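Local coordinates for cysteine desulfurase (Elizabethkingia anophelis NUHP1, PDB 5VPR), which probably removes sulfur from L-cysteine with the help of pyridoxal 5'-phosphate, yielding L-alanine and passing the sulfur to a carrier, at residues H214-V219 with V303-I308. Residues are numbered along the deposited sequence; the frame is centred on the assembly and turned at random.
Sequences HFEIDV and VGRSNI
The guanidinium of R305 has the methylene CG of E216 above one face, 3.7 Å from R305 NH1 and set off toward the rim, while a water lies in plane at its edge. The carboxylate of E216 stands only 11° from parallel to the guanidinium, yet E216 OE1 is 4.2 Å from R305 NH1 and well out of its plane, so the two charges probably attract without any N-H pointing at the oxygen. With CG trans to the backbone N (chi1 175°), the glutamate stem reaches over the guanidinium and crosses the arginine side chain at about a right angle; glutamate thus offers both a greasy stem to the flat cation and a charge beyond it. R305 bends at chi3 (84°), which turns its end along the 214-219 backbone. There R305 NH2 comes within 3.3 Å of I217 N, two donors that cannot bond; instead NH2 donates to the water (2.9 Å), which in turn donates to F215 O (2.8 Å). Arginine suits the place because its several N-H groups can serve separate acceptors: NH1 hydrogen-bonds to F86 O, and the F86 ring makes a cation-pi contact with the same group. Farther along, the branched, apolar I308 brings CG2 loosely up to the backbone oxygen of H214; both residues are buried. H214 ND1 hydrogen-bonds to the carboxylate of E312, so the histidine ties its own loop to helix 305-324. The contact therefore joins the start of that helix to the loop between strand 203-207 and helix 219-222, beside the end of helix 67-87, while I217 packs on F227 of strand 226-230 in the seven-stranded mixed sheet of this fold-type I pyridoxal-phosphate enzyme.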
loop_
_atom_site.group_PDB
_atom_site.type_symbol
_atom_site.label_atom_id
_atom_site.label_comp_id
_atom_site.label_asym_id
_atom_site.label_seq_id
_atom_site.Cartn_x
_atom_site.Cartn_y
_atom_site.Cartn_z
ATOM N N HIS A 214 -6.382 3.646 -1.054
ATOM C CA HIS A 214 -6.766 4.855 -1.778
ATOM C C HIS A 214 -7.860 4.687 -2.818
ATOM O O HIS A 214 -8.590 5.648 -3.069
ATOM C CB HIS A 214 -5.531 5.463 -2.446
ATOM C CG HIS A 214 -4.533 5.960 -1.455
ATOM N ND1 HIS A 214 -4.798 7.016 -0.613
ATOM C CD2 HIS A 214 -3.303 5.505 -1.116
ATOM C CE1 HIS A 214 -3.758 7.220 0.176
ATOM N NE2 HIS A 214 -2.837 6.317 -0.109
ATOM N N PHE A 215 -8.004 3.523 -3.440
ATOM C CA PHE A 215 -9.113 3.360 -4.374
ATOM C C PHE A 215 -9.503 1.898 -4.462
ATOM O O PHE A 215 -8.761 1.005 -4.046
ATOM C CB PHE A 215 -8.794 3.914 -5.768
ATOM C CG PHE A 215 -7.422 3.584 -6.259
ATOM C CD1 PHE A 215 -6.409 4.527 -6.190
ATOM C CD2 PHE A 215 -7.151 2.345 -6.817
ATOM C CE1 PHE A 215 -5.142 4.244 -6.650
ATOM C CE2 PHE A 215 -5.881 2.044 -7.285
ATOM C CZ PHE A 215 -4.874 2.999 -7.205
ATOM N N GLU A 216 -10.691 1.673 -5.005
ATOM C CA GLU A 216 -11.293 0.347 -4.965
ATOM C C GLU A 216 -10.482 -0.649 -5.780
ATOM O O GLU A 216 -9.969 -0.325 -6.851
ATOM C CB GLU A 216 -12.731 0.400 -5.478
ATOM C CG GLU A 216 -13.382 -0.980 -5.590
ATOM C CD GLU A 216 -14.892 -0.927 -5.753
ATOM O OE1 GLU A 216 -15.504 0.048 -5.260
ATOM O OE2 GLU A 216 -15.456 -1.868 -6.364
ATOM N N ILE A 217 -10.370 -1.870 -5.260
ATOM C CA ILE A 217 -9.656 -2.964 -5.906
ATOM C C ILE A 217 -10.669 -4.031 -6.303
ATOM O O ILE A 217 -11.513 -4.423 -5.490
ATOM C CB ILE A 217 -8.585 -3.555 -4.966
ATOM C CG1 ILE A 217 -7.572 -2.487 -4.539
ATOM C CG2 ILE A 217 -7.926 -4.787 -5.595
ATOM C CD1 ILE A 217 -6.846 -1.833 -5.680
ATOM N N ASP A 218 -10.577 -4.512 -7.545
ATOM C CA ASP A 218 -11.375 -5.641 -8.035
ATOM C C ASP A 218 -10.405 -6.572 -8.753
ATOM O O ASP A 218 -10.106 -6.374 -9.939
ATOM C CB ASP A 218 -12.505 -5.179 -8.971
ATOM C CG ASP A 218 -13.449 -6.317 -9.392
ATOM O OD1 ASP A 218 -13.058 -7.506 -9.377
ATOM O OD2 ASP A 218 -14.611 -6.012 -9.749
ATOM N N VAL A 219 -9.926 -7.592 -8.033
ATOM C CA VAL A 219 -8.914 -8.480 -8.585
ATOM C C VAL A 219 -9.480 -9.344 -9.705
ATOM O O VAL A 219 -8.707 -9.845 -10.533
ATOM C CB VAL A 219 -8.292 -9.377 -7.491
ATOM C CG1 VAL A 219 -7.621 -8.520 -6.387
ATOM C CG2 VAL A 219 -9.346 -10.328 -6.911
ATOM N N VAL A 303 -16.967 4.495 5.589
ATOM C CA VAL A 303 -16.748 5.818 5.017
ATOM C C VAL A 303 -17.214 5.855 3.569
ATOM O O VAL A 303 -17.898 6.793 3.141
ATOM C CB VAL A 303 -15.270 6.223 5.141
ATOM C CG1 VAL A 303 -15.026 7.514 4.361
ATOM C CG2 VAL A 303 -14.913 6.422 6.591
ATOM N N GLY A 304 -16.849 4.845 2.792
ATOM C CA GLY A 304 -17.174 4.858 1.381
ATOM C C GLY A 304 -15.932 5.043 0.539
ATOM O O GLY A 304 -15.263 6.079 0.617
ATOM N N ARG A 305 -15.611 4.033 -0.269
ATOM C CA ARG A 305 -14.346 4.035 -0.994
ATOM C C ARG A 305 -14.320 5.109 -2.074
ATOM O O ARG A 305 -13.267 5.712 -2.330
ATOM C CB ARG A 305 -14.107 2.645 -1.576
ATOM C CG ARG A 305 -14.219 1.556 -0.500
ATOM C CD ARG A 305 -14.266 0.155 -1.090
ATOM N NE ARG A 305 -12.941 -0.400 -1.382
ATOM C CZ ARG A 305 -12.763 -1.610 -1.910
ATOM N NH1 ARG A 305 -13.823 -2.360 -2.189
ATOM N NH2 ARG A 305 -11.541 -2.076 -2.160
ATOM N N SER A 306 -15.462 5.382 -2.700
ATOM C CA SER A 306 -15.513 6.502 -3.625
ATOM C C SER A 306 -15.368 7.827 -2.883
ATOM O O SER A 306 -14.732 8.756 -3.391
ATOM C CB SER A 306 -16.813 6.466 -4.429
ATOM O OG SER A 306 -17.929 6.613 -3.574
ATOM N N ASN A 307 -15.938 7.933 -1.679
ATOM C CA ASN A 307 -15.772 9.158 -0.897
ATOM C C ASN A 307 -14.318 9.375 -0.512
ATOM O O ASN A 307 -13.837 10.514 -0.490
ATOM C CB ASN A 307 -16.630 9.118 0.361
ATOM C CG ASN A 307 -18.097 9.038 0.056
ATOM O OD1 ASN A 307 -18.674 7.951 0.014
ATOM N ND2 ASN A 307 -18.711 10.185 -0.172
ATOM N N ILE A 308 -13.608 8.303 -0.167
ATOM C CA ILE A 308 -12.201 8.453 0.185
ATOM C C ILE A 308 -11.421 8.942 -1.021
ATOM O O ILE A 308 -10.659 9.912 -0.940
ATOM C CB ILE A 308 -11.627 7.131 0.722
ATOM C CG1 ILE A 308 -12.266 6.761 2.056
ATOM C CG2 ILE A 308 -10.112 7.224 0.859
ATOM C CD1 ILE A 308 -11.877 5.368 2.511
HETATM O O HOH W 1 -9.117 -0.504 -1.741
#